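Local structure of FprA (Mycobacterium tuberculosis, 1LQT) at residues A[192-198]-A[265-271]; A[286-292]-A[307-313]; A[2-6]-A[394-398]; A[87-93]-A[409-414]. The protein catalyses electron transfer between NADPH and ferredoxin through a bound FAD, and may supply electrons to P450 systems. All coordinates share one frame; numbering follows the deposited sequence.

Interaction 1 (A[192-198]-A[265-271]); sequences QEVVIVG and RRMVFRF
Gln-192 O and Arg-266 N start a ladder of six backbone hydrogen bonds between the parallel strands 193-197 and 265-270. Going up it, Arg-266 O takes the N-H of Val-194, Val-194 O that of Val-268, Val-268 O that of Ile-196, Ile-196 O that of Arg-270, and Arg-270 O that of Gly-198. Val-268 N to Val-194 O is 2.8 Å and almost straight at 174°; the first rung, Arg-266 N to Gln-192 O, is the most bent at 153°. Several of these carbonyls also receive a CA-H from across, for instance Glu-193 CA at 3.2 Å from Arg-266 O. The backbones of Glu-193 and Val-195 bond the other way, to Ala-148, Ala-150 and Val-152 at strand 149-153.

On the face carrying Glu-193, Val-195 and Val-268, one ion pair adds to the backbone. Glu-193 CG lies anti to the backbone N (chi1 -180°), the chain runs out extended beside that of Arg-266, and OE1 accepts from Arg-266 NE at 2.7 Å, in the guanidinium plane. The other oxygen, OE2, is taken by Arg-149 on the next strand, so each oxygen has its own arginine. Farther along, the aliphatic CG of Arg-270 lies against Val-195 CG1, while its guanidinium goes off to Glu-311.

The reverse face is apolar: Ile-196 CD1 sits over the Phe-269 ring, 4.1 Å from its centroid, in a CH-pi contact, and also reaches Met-267 CG at 3.9 Å. Helix 157-167 covers this side. These are neighbouring strands of the parallel, Rossmann-type sheet of the NADP-binding domain, with Gly-198 about 6 Å from the bound NADP derivative at the nearest atoms.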
# COMPACT_ATOMS: atom_id res chain seq x y z
N GLN A 192 -19.80 -12.09 -11.30
CA GLN A 192 -19.65 -12.57 -12.68
C GLN A 192 -18.95 -11.55 -13.56
O GLN A 192 -18.46 -11.91 -14.60
CB GLN A 192 -21.02 -12.91 -13.27
CG GLN A 192 -21.77 -14.01 -12.51
CD GLN A 192 -21.12 -15.37 -12.63
OE1 GLN A 192 -20.30 -15.62 -13.53
NE2 GLN A 192 -21.51 -16.27 -11.73
N GLU A 193 -18.96 -10.29 -13.16
CA GLU A 193 -18.36 -9.23 -13.96
C GLU A 193 -17.81 -8.15 -13.04
O GLU A 193 -18.48 -7.74 -12.10
CB GLU A 193 -19.40 -8.57 -14.88
CG GLU A 193 -18.86 -7.46 -15.75
CD GLU A 193 -19.87 -6.98 -16.78
OE1 GLU A 193 -20.00 -7.63 -17.81
OE2 GLU A 193 -20.54 -5.96 -16.54
N VAL A 194 -16.59 -7.73 -13.32
CA VAL A 194 -16.01 -6.54 -12.72
C VAL A 194 -15.80 -5.53 -13.83
O VAL A 194 -15.18 -5.84 -14.83
CB VAL A 194 -14.65 -6.83 -12.04
CG1 VAL A 194 -14.04 -5.55 -11.50
CG2 VAL A 194 -14.81 -7.83 -10.91
N VAL A 195 -16.31 -4.34 -13.62
CA VAL A 195 -16.10 -3.24 -14.55
C VAL A 195 -15.11 -2.27 -13.92
O VAL A 195 -15.33 -1.74 -12.85
CB VAL A 195 -17.40 -2.49 -14.88
CG1 VAL A 195 -17.13 -1.48 -15.97
CG2 VAL A 195 -18.47 -3.49 -15.33
N ILE A 196 -13.96 -2.10 -14.57
CA ILE A 196 -12.89 -1.19 -14.15
C ILE A 196 -13.10 0.10 -14.91
O ILE A 196 -13.07 0.13 -16.14
CB ILE A 196 -11.53 -1.78 -14.46
CG1 ILE A 196 -11.34 -3.09 -13.73
CG2 ILE A 196 -10.43 -0.78 -14.08
CD1 ILE A 196 -10.11 -3.82 -14.08
N VAL A 197 -13.29 1.18 -14.17
CA VAL A 197 -13.75 2.46 -14.71
C VAL A 197 -12.67 3.52 -14.51
O VAL A 197 -12.39 3.92 -13.38
CB VAL A 197 -15.06 2.88 -14.01
CG1 VAL A 197 -15.61 4.15 -14.61
CG2 VAL A 197 -16.09 1.77 -14.09
N GLY A 198 -12.08 3.97 -15.62
CA GLY A 198 -11.04 4.98 -15.64
C GLY A 198 -11.59 6.30 -16.12
O GLY A 198 -12.25 6.36 -17.15
N ARG A 265 -16.65 -15.52 -16.75
CA ARG A 265 -16.61 -14.33 -15.93
C ARG A 265 -15.91 -13.25 -16.75
O ARG A 265 -15.13 -13.56 -17.63
CB ARG A 265 -15.93 -14.60 -14.59
CG ARG A 265 -16.65 -15.67 -13.74
CD ARG A 265 -15.89 -15.96 -12.41
NE ARG A 265 -14.59 -16.54 -12.75
CZ ARG A 265 -13.65 -17.00 -11.94
NH1 ARG A 265 -13.80 -16.94 -10.61
NH2 ARG A 265 -12.52 -17.53 -12.49
N ARG A 266 -16.22 -11.98 -16.47
CA ARG A 266 -15.75 -10.87 -17.31
C ARG A 266 -15.05 -9.79 -16.48
O ARG A 266 -15.58 -9.36 -15.48
CB ARG A 266 -16.94 -10.21 -18.02
CG ARG A 266 -17.61 -11.08 -19.08
CD ARG A 266 -19.03 -10.61 -19.43
NE ARG A 266 -19.14 -9.21 -19.85
CZ ARG A 266 -19.06 -8.77 -21.10
NH1 ARG A 266 -18.80 -9.60 -22.08
NH2 ARG A 266 -19.25 -7.47 -21.34
N MET A 267 -13.91 -9.32 -16.99
CA MET A 267 -13.22 -8.16 -16.48
C MET A 267 -13.28 -7.12 -17.59
O MET A 267 -12.59 -7.27 -18.58
CB MET A 267 -11.79 -8.49 -16.11
CG MET A 267 -11.11 -7.34 -15.40
SD MET A 267 -9.37 -7.66 -15.04
CE MET A 267 -9.47 -9.01 -13.88
N VAL A 268 -14.11 -6.10 -17.41
CA VAL A 268 -14.40 -5.12 -18.45
C VAL A 268 -13.68 -3.82 -18.15
O VAL A 268 -13.74 -3.32 -17.03
CB VAL A 268 -15.93 -4.83 -18.48
CG1 VAL A 268 -16.27 -3.80 -19.53
CG2 VAL A 268 -16.74 -6.09 -18.69
N PHE A 269 -13.02 -3.25 -19.15
CA PHE A 269 -12.37 -1.94 -19.02
C PHE A 269 -13.20 -0.89 -19.73
O PHE A 269 -13.45 -0.98 -20.92
CB PHE A 269 -10.97 -1.94 -19.61
CG PHE A 269 -9.96 -2.73 -18.80
CD1 PHE A 269 -9.90 -4.10 -18.89
CD2 PHE A 269 -9.09 -2.09 -17.96
CE1 PHE A 269 -8.99 -4.82 -18.16
CE2 PHE A 269 -8.17 -2.80 -17.23
CZ PHE A 269 -8.12 -4.16 -17.31
N ARG A 270 -13.56 0.15 -18.97
CA ARG A 270 -14.24 1.34 -19.49
C ARG A 270 -13.37 2.55 -19.18
O ARG A 270 -12.98 2.74 -18.04
CB ARG A 270 -15.58 1.51 -18.79
CG ARG A 270 -16.64 0.53 -19.23
CD ARG A 270 -17.33 0.88 -20.51
NE ARG A 270 -17.98 2.18 -20.49
CZ ARG A 270 -19.18 2.48 -20.00
NH1 ARG A 270 -19.98 1.57 -19.47
NH2 ARG A 270 -19.62 3.71 -20.09
N PHE A 271 -13.01 3.31 -20.18
CA PHE A 271 -12.23 4.51 -20.03
C PHE A 271 -13.13 5.72 -20.24
O PHE A 271 -14.29 5.61 -20.59
CB PHE A 271 -11.04 4.52 -20.97
CG PHE A 271 -10.10 3.37 -20.76
CD1 PHE A 271 -9.05 3.47 -19.85
CD2 PHE A 271 -10.26 2.19 -21.43
CE1 PHE A 271 -8.19 2.42 -19.66
CE2 PHE A 271 -9.40 1.14 -21.24
CZ PHE A 271 -8.35 1.25 -20.35

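Interaction 2 (A[286-292]-A[307-313]); sequences RIVLGRN and TGEREEL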
# COMPACT_ATOMS: atom_id res chain seq x y z
N ARG A 286 -26.89 0.36 -7.67
CA ARG A 286 -26.61 0.86 -9.02
C ARG A 286 -25.65 2.02 -8.90
O ARG A 286 -25.51 2.63 -7.84
CB ARG A 286 -27.84 1.17 -9.82
CG ARG A 286 -28.80 2.09 -9.23
CD ARG A 286 -30.32 1.84 -9.66
NE ARG A 286 -31.11 2.48 -8.63
CZ ARG A 286 -31.61 1.91 -7.57
NH1 ARG A 286 -31.61 0.59 -7.45
NH2 ARG A 286 -32.22 2.67 -6.66
N ILE A 287 -24.99 2.31 -10.01
CA ILE A 287 -24.08 3.42 -10.08
C ILE A 287 -24.38 4.24 -11.31
O ILE A 287 -24.66 3.72 -12.37
CB ILE A 287 -22.59 2.94 -10.05
CG1 ILE A 287 -21.60 4.09 -9.89
CG2 ILE A 287 -22.26 2.06 -11.24
CD1 ILE A 287 -20.19 3.67 -9.56
N VAL A 288 -24.31 5.55 -11.12
CA VAL A 288 -24.45 6.51 -12.21
C VAL A 288 -23.07 6.88 -12.71
O VAL A 288 -22.21 7.26 -11.93
CB VAL A 288 -25.19 7.79 -11.75
CG1 VAL A 288 -25.38 8.77 -12.92
CG2 VAL A 288 -26.52 7.42 -11.12
N LEU A 289 -22.87 6.73 -14.02
CA LEU A 289 -21.60 6.99 -14.68
C LEU A 289 -21.77 8.15 -15.66
O LEU A 289 -22.83 8.35 -16.25
CB LEU A 289 -21.16 5.75 -15.45
CG LEU A 289 -20.99 4.49 -14.61
CD1 LEU A 289 -20.69 3.30 -15.51
CD2 LEU A 289 -19.92 4.65 -13.54
N GLY A 290 -20.70 8.92 -15.78
CA GLY A 290 -20.64 10.04 -16.71
C GLY A 290 -19.50 9.87 -17.68
O GLY A 290 -18.41 9.45 -17.32
N ARG A 291 -19.74 10.23 -18.94
CA ARG A 291 -18.71 10.17 -19.95
C ARG A 291 -17.91 11.47 -19.93
O ARG A 291 -18.46 12.56 -19.87
CB ARG A 291 -19.33 9.94 -21.35
CG ARG A 291 -18.30 9.77 -22.43
CD ARG A 291 -18.89 9.42 -23.77
NE ARG A 291 -19.64 10.50 -24.40
CZ ARG A 291 -19.16 11.34 -25.30
NH1 ARG A 291 -17.91 11.29 -25.66
NH2 ARG A 291 -20.00 12.21 -25.87
N ASN A 292 -16.60 11.32 -20.07
CA ASN A 292 -15.64 12.40 -20.16
C ASN A 292 -15.04 12.50 -21.55
O ASN A 292 -14.99 11.51 -22.29
CB ASN A 292 -14.50 12.16 -19.16
CG ASN A 292 -14.99 12.06 -17.75
OD1 ASN A 292 -15.91 12.78 -17.35
ND2 ASN A 292 -14.36 11.19 -16.96
N THR A 307 -18.90 15.42 -19.93
CA THR A 307 -19.84 15.77 -21.00
C THR A 307 -21.24 16.09 -20.51
O THR A 307 -22.03 16.66 -21.25
CB THR A 307 -20.06 14.62 -21.98
OG1 THR A 307 -20.62 13.48 -21.29
CG2 THR A 307 -18.78 14.22 -22.65
N GLY A 308 -21.55 15.68 -19.28
CA GLY A 308 -22.89 15.78 -18.74
C GLY A 308 -23.80 14.61 -18.99
O GLY A 308 -24.90 14.52 -18.45
N GLU A 309 -23.37 13.70 -19.84
CA GLU A 309 -24.15 12.50 -20.12
C GLU A 309 -24.15 11.59 -18.90
O GLU A 309 -23.14 11.47 -18.21
CB GLU A 309 -23.52 11.77 -21.27
CG GLU A 309 -23.57 12.53 -22.58
CD GLU A 309 -22.69 11.92 -23.65
OE1 GLU A 309 -22.27 10.75 -23.51
OE2 GLU A 309 -22.38 12.65 -24.64
N ARG A 310 -25.28 10.91 -18.69
CA ARG A 310 -25.45 10.02 -17.53
C ARG A 310 -26.00 8.67 -17.96
O ARG A 310 -26.93 8.63 -18.75
CB ARG A 310 -26.34 10.68 -16.49
CG ARG A 310 -25.81 12.03 -16.02
CD ARG A 310 -24.59 11.86 -15.13
NE ARG A 310 -24.06 13.15 -14.66
CZ ARG A 310 -23.01 13.77 -15.17
NH1 ARG A 310 -22.34 13.28 -16.20
NH2 ARG A 310 -22.59 14.91 -14.63
N GLU A 311 -25.42 7.62 -17.39
CA GLU A 311 -25.78 6.21 -17.64
C GLU A 311 -25.87 5.58 -16.25
O GLU A 311 -25.07 5.89 -15.39
CB GLU A 311 -24.58 5.56 -18.41
CG GLU A 311 -24.53 4.07 -18.64
CD GLU A 311 -23.14 3.59 -19.08
OE1 GLU A 311 -22.87 2.36 -18.98
OE2 GLU A 311 -22.31 4.42 -19.52
N GLU A 312 -26.82 4.69 -16.02
CA GLU A 312 -26.88 3.93 -14.77
C GLU A 312 -26.61 2.46 -15.09
O GLU A 312 -27.06 1.93 -16.11
CB GLU A 312 -28.22 4.12 -14.03
CG GLU A 312 -28.53 5.59 -13.72
CD GLU A 312 -29.56 5.82 -12.62
OE1 GLU A 312 -30.11 4.84 -12.10
OE2 GLU A 312 -29.76 7.01 -12.26
N LEU A 313 -25.87 1.81 -14.19
CA LEU A 313 -25.50 0.41 -14.32
C LEU A 313 -25.79 -0.31 -12.99
O LEU A 313 -25.37 0.20 -11.95
CB LEU A 313 -24.00 0.35 -14.59
CG LEU A 313 -23.36 -0.98 -14.87
CD1 LEU A 313 -23.86 -1.58 -16.16
CD2 LEU A 313 -21.83 -0.80 -14.96
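Arg-291 reaches Glu-309 because its CG stands anti to the backbone N (chi1 -175°) and its chain then bends at chi3, turning the guanidinium side-on to the carboxylate. Glu-309 leaves its own backbone with CG anti to the carbonyl carbon and runs extended beside it. Arg-291 NE meets Glu-309 OE1 at 2.8 Å, nearly straight at 175°, and Arg-291 NH2 meets Glu-309 OE2 at 2.7 Å; both oxygens are met on the syn side but well out of the carboxylate plane, the two planes being twisted 42° apart. Thr-307 CG2 covers one face of the same guanidinium, over its centre.

Thr-307 also doubles the grip on Arg-291 O, which accepts from its N and, at 2.7 Å, from its OG1. That hydroxyl in turn receives Glu-309 N, making an ST turn.

These residues belong to the beta hairpin of strands 286-296 and 302-314, two strands of a three-stranded antiparallel sheet. Ile-287 with Leu-313 and Leu-289 with Glu-311 are its hydrogen-bonded pairs; Leu-289 N to Glu-311 O is the shortest of their four bonds at 2.7 Å. Between them the non-hydrogen-bonded pair Val-288 and Glu-312 lie side by side, Val-288 CG2 3.5 Å from Glu-312 OE2, an oxygen whose salt-bridge partner is Lys-279 of strand 273-279. On the face of Ile-287, Leu-289 and Leu-313, Ile-287 CG2 packs on Leu-313 CB at 4.1 Å, and Leu-289 CD1 approaches Leu-313 CD2.

Interaction 3 (A[2-6]-A[394-398]); sequences RPYYI and ECKSF
The chain from Arg-2 to Tyr-5 and the loop from Cys-395 to Phe-398 run nearly perpendicular, 99° apart, and their backbones stay well separated, with Arg-2 CA and Phe-398 CA 8.3 Å apart. Side chains bridge the gap. Arg-2 does most of it: its chain is extended from CG to NE and carries the guanidinium over to the loop, where NH2 donates to Lys-396 O at 2.9 Å, arriving above the carbonyl plane. A water widens this grip, accepting from Arg-2 NE at 2.8 Å and donating to Lys-396 O at a longer 3.3 Å. NH1 turns back to Pro-3 O and forms a salt bridge with Asp-98, so hydrogen bonds hold all three nitrogens of the group.

This is the very start of the FAD-binding domain: strand 4-9 leads into what looks like a Rossmann-type glycine turn at the FAD, and the loop, coming after helix 370-391, folds back beside its first residues at the protein surface.

Phe-398 CD2 lies 3.5 Å from Arg-2 CZ, over the centre of one guanidinium face, with the ring steeply inclined to it at 65°. The same CD2 touches CD2 of Tyr-5 at 3.8 Å, the two side chains running antiparallel past one another, their ring planes at 84°; His-402 meets both rings. Earlier in the loop, Cys-395 SG sits at the edge of the Tyr-4 ring, 4.0 Å from CE1, a sulfur-aromatic contact beside helix 370-391.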
# COMPACT_ATOMS: atom_id res chain seq x y z
N ARG A 2 29.67 6.69 22.09
CA ARG A 2 28.35 6.06 21.88
C ARG A 2 27.96 6.09 20.42
O ARG A 2 28.38 6.94 19.65
CB ARG A 2 27.30 6.80 22.68
CG ARG A 2 26.97 8.21 22.19
CD ARG A 2 25.79 8.76 22.98
NE ARG A 2 25.32 10.06 22.58
CZ ARG A 2 24.47 10.27 21.58
NH1 ARG A 2 24.04 9.25 20.85
NH2 ARG A 2 24.05 11.48 21.32
N PRO A 3 27.09 5.19 20.04
CA PRO A 3 26.51 5.27 18.71
C PRO A 3 25.46 6.38 18.70
O PRO A 3 24.97 6.78 19.74
CB PRO A 3 25.83 3.91 18.55
CG PRO A 3 25.44 3.53 19.92
CD PRO A 3 26.54 4.06 20.82
N TYR A 4 25.11 6.85 17.51
CA TYR A 4 23.88 7.59 17.35
C TYR A 4 22.73 6.61 17.49
O TYR A 4 22.83 5.46 17.07
CB TYR A 4 23.81 8.24 15.97
CG TYR A 4 24.77 9.40 15.80
CD1 TYR A 4 24.69 10.52 16.59
CD2 TYR A 4 25.71 9.39 14.80
CE1 TYR A 4 25.56 11.58 16.42
CE2 TYR A 4 26.56 10.48 14.60
CZ TYR A 4 26.47 11.56 15.43
OH TYR A 4 27.31 12.65 15.28
N TYR A 5 21.63 7.09 18.07
CA TYR A 5 20.43 6.30 18.28
C TYR A 5 19.38 6.88 17.35
O TYR A 5 18.98 8.05 17.48
CB TYR A 5 19.94 6.40 19.71
CG TYR A 5 20.87 5.78 20.68
CD1 TYR A 5 20.82 4.42 20.93
CD2 TYR A 5 21.84 6.52 21.32
CE1 TYR A 5 21.72 3.82 21.82
CE2 TYR A 5 22.73 5.93 22.22
CZ TYR A 5 22.66 4.59 22.44
OH TYR A 5 23.53 4.00 23.32
N ILE A 6 18.91 6.04 16.44
CA ILE A 6 17.88 6.45 15.48
C ILE A 6 16.65 5.59 15.68
O ILE A 6 16.73 4.38 15.75
CB ILE A 6 18.38 6.24 14.04
CG1 ILE A 6 19.82 6.74 13.84
CG2 ILE A 6 17.42 6.89 13.06
CD1 ILE A 6 20.04 8.17 14.06
N GLU A 394 26.43 20.02 19.87
CA GLU A 394 24.99 20.17 20.03
C GLU A 394 24.25 18.83 20.09
O GLU A 394 23.03 18.81 20.05
CB GLU A 394 24.43 21.05 18.91
CG GLU A 394 24.87 22.50 19.02
CD GLU A 394 24.40 23.33 17.84
OE1 GLU A 394 23.17 23.36 17.59
OE2 GLU A 394 25.26 23.96 17.17
N CYS A 395 24.98 17.73 20.20
CA CYS A 395 24.33 16.43 20.33
C CYS A 395 23.75 16.23 21.70
O CYS A 395 24.25 16.77 22.69
CB CYS A 395 25.31 15.30 20.08
SG CYS A 395 25.68 15.13 18.36
N LYS A 396 22.69 15.44 21.76
CA LYS A 396 22.12 15.10 23.01
C LYS A 396 23.18 14.34 23.75
O LYS A 396 24.11 13.74 23.17
CB LYS A 396 20.87 14.24 22.82
CG LYS A 396 19.77 14.97 22.05
CD LYS A 396 18.39 14.43 22.36
CE LYS A 396 17.35 15.09 21.45
NZ LYS A 396 17.59 14.67 20.08
N SER A 397 23.02 14.37 25.05
CA SER A 397 23.85 13.64 25.93
C SER A 397 23.02 12.45 26.36
O SER A 397 21.94 12.64 26.92
CB SER A 397 24.17 14.53 27.12
OG SER A 397 25.08 13.89 27.94
N PHE A 398 23.49 11.24 26.10
CA PHE A 398 22.80 10.05 26.56
C PHE A 398 23.86 9.23 27.28
O PHE A 398 24.99 9.11 26.77
CB PHE A 398 22.29 9.19 25.40
CG PHE A 398 21.22 9.82 24.54
CD1 PHE A 398 20.07 10.34 25.09
CD2 PHE A 398 21.35 9.80 23.17
CE1 PHE A 398 19.09 10.86 24.28
CE2 PHE A 398 20.34 10.33 22.37
CZ PHE A 398 19.25 10.87 22.93
O HOH W 1 26.58 11.90 24.21

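Interaction 4 (A[87-93]-A[409-414]); sequences HVQPGEL and WLAARQ
His-87 starts the contact with both ring and backbone. Gln-414 NE2 lies over one face of its imidazole, 3.2 Å from His-87 NE2 but without hydrogen-bond geometry; that amide nitrogen donates instead to Asn-81 O, and His-87 ND1 pairs with Val-83 N. His-87 O accepts from Arg-413 NH1 at 3.0 Å, in the guanidinium plane.

Val-88 comes next. With CG1 anti to its carbonyl carbon (chi1 -59°), that methyl is set over the six-membered ring of Trp-409, 3.9 Å from the centroid, in a CH-pi contact, and also reaches Leu-410 CD2.

Gln-89 is the N-cap of helix 90-96, whose start here meets the end of helix 402-413, with the Val-88 side chain about 7 Å from the FAD at the nearest atoms. Glu-92 reaches with an extended chain to Gln-89 N, its OE1 accepting at 2.9 Å. On the opposite face of the carboxylate plane Arg-413 NH1 reaches the same OE1 at 2.8 Å, while Arg-413 NH2 donates to Glu-92 OE2 at 2.9 Å, an end-on, two-nitrogen salt bridge. Trp-409 NE1 lies over one face of that guanidinium. Leu-93 finishes the segment, its CD2 in the plane of the indole, 3.7 Å from Trp-409 CH2.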
# COMPACT_ATOMS: atom_id res chain seq x y z
N HIS A 87 0.79 5.05 21.92
CA HIS A 87 1.60 4.58 23.04
C HIS A 87 2.74 5.52 23.39
O HIS A 87 3.09 5.66 24.56
CB HIS A 87 2.15 3.19 22.73
CG HIS A 87 1.07 2.20 22.50
ND1 HIS A 87 0.74 1.73 21.24
CD2 HIS A 87 0.20 1.63 23.36
CE1 HIS A 87 -0.32 0.95 21.36
NE2 HIS A 87 -0.65 0.87 22.63
N VAL A 88 3.35 6.06 22.36
CA VAL A 88 4.43 7.04 22.48
C VAL A 88 4.17 8.13 21.47
O VAL A 88 3.52 7.89 20.45
CB VAL A 88 5.84 6.42 22.27
CG1 VAL A 88 6.09 5.30 23.29
CG2 VAL A 88 6.01 5.91 20.85
N GLN A 89 4.69 9.32 21.74
CA GLN A 89 4.42 10.48 20.90
C GLN A 89 5.68 10.95 20.20
O GLN A 89 6.80 10.77 20.71
CB GLN A 89 3.89 11.65 21.75
CG GLN A 89 2.65 11.34 22.51
CD GLN A 89 1.50 10.95 21.63
OE1 GLN A 89 1.29 11.54 20.55
NE2 GLN A 89 0.75 9.97 22.06
N PRO A 90 5.55 11.60 19.05
CA PRO A 90 6.71 12.14 18.36
C PRO A 90 7.63 12.97 19.26
O PRO A 90 8.85 12.82 19.18
CB PRO A 90 6.10 12.94 17.20
CG PRO A 90 4.90 12.10 16.86
CD PRO A 90 4.33 11.74 18.21
N GLY A 91 7.07 13.86 20.07
CA GLY A 91 7.88 14.71 20.92
C GLY A 91 8.64 13.96 21.97
O GLY A 91 9.60 14.49 22.52
N GLU A 92 8.20 12.76 22.30
CA GLU A 92 8.89 11.90 23.23
C GLU A 92 10.03 11.18 22.54
O GLU A 92 11.12 11.01 23.09
CB GLU A 92 7.93 10.92 23.86
CG GLU A 92 6.86 11.58 24.70
CD GLU A 92 5.75 10.69 25.14
OE1 GLU A 92 5.47 9.68 24.48
OE2 GLU A 92 5.16 11.03 26.19
N LEU A 93 9.78 10.69 21.32
CA LEU A 93 10.83 10.04 20.56
C LEU A 93 11.94 11.01 20.25
O LEU A 93 13.11 10.64 20.26
CB LEU A 93 10.27 9.46 19.24
CG LEU A 93 9.33 8.29 19.44
CD1 LEU A 93 8.70 7.91 18.10
CD2 LEU A 93 10.05 7.11 20.04
N TRP A 409 11.20 2.16 28.70
CA TRP A 409 10.17 3.15 28.46
C TRP A 409 9.15 2.56 27.49
O TRP A 409 7.97 2.66 27.73
CB TRP A 409 10.79 4.42 27.91
CG TRP A 409 9.86 5.42 27.36
CD1 TRP A 409 8.95 6.18 28.04
CD2 TRP A 409 9.78 5.81 26.02
NE1 TRP A 409 8.27 7.00 27.18
CE2 TRP A 409 8.78 6.82 25.93
CE3 TRP A 409 10.44 5.42 24.86
CZ2 TRP A 409 8.46 7.43 24.75
CZ3 TRP A 409 10.10 6.03 23.69
CH2 TRP A 409 9.12 7.03 23.64
N LEU A 410 9.60 1.94 26.41
CA LEU A 410 8.67 1.34 25.45
C LEU A 410 7.83 0.28 26.11
O LEU A 410 6.63 0.20 25.88
CB LEU A 410 9.42 0.77 24.27
CG LEU A 410 10.01 1.81 23.32
CD1 LEU A 410 11.01 1.19 22.40
CD2 LEU A 410 8.95 2.53 22.52
N ALA A 411 8.45 -0.55 26.97
CA ALA A 411 7.71 -1.59 27.66
C ALA A 411 6.73 -1.03 28.67
O ALA A 411 5.65 -1.62 28.86
CB ALA A 411 8.65 -2.54 28.34
N ALA A 412 7.06 0.11 29.29
CA ALA A 412 6.11 0.75 30.21
C ALA A 412 4.90 1.24 29.45
O ALA A 412 3.78 1.09 29.91
CB ALA A 412 6.79 1.92 30.93
N ARG A 413 5.13 1.82 28.29
CA ARG A 413 4.07 2.38 27.47
C ARG A 413 3.26 1.33 26.74
O ARG A 413 2.09 1.54 26.48
CB ARG A 413 4.67 3.34 26.47
CG ARG A 413 5.20 4.61 27.12
CD ARG A 413 4.13 5.41 27.84
NE ARG A 413 4.68 6.70 28.25
CZ ARG A 413 4.87 7.73 27.45
NH1 ARG A 413 4.47 7.71 26.19
NH2 ARG A 413 5.50 8.78 27.92
N GLN A 414 3.88 0.20 26.42
CA GLN A 414 3.21 -0.87 25.68
C GLN A 414 3.71 -2.20 26.20
O GLN A 414 4.63 -2.79 25.66
CB GLN A 414 3.48 -0.74 24.18
CG GLN A 414 2.89 -1.87 23.33
CD GLN A 414 1.46 -2.21 23.62
OE1 GLN A 414 1.12 -2.63 24.72
NE2 GLN A 414 0.61 -2.03 22.63

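How the interactions relate
The four contacts fall into two pairs on opposite sides of the chain's centre. The centres of interactions 1 and 2 lie about 15 Å apart at the NADP end, and the two touch through a salt bridge between Arg-270 and Glu-311, which ties the parallel sheet to the three-stranded antiparallel one. The centres of interactions 3 and 4 lie about 18 Å apart at the FAD end, where helix 402-413 runs from the loop of interaction 3 to its own C-terminal turn in interaction 4. Along the chain they interleave, and both enclose interactions 1 and 2. The C-terminal part thus returns to the FAD region where the chain began, after the NADP region has been inserted.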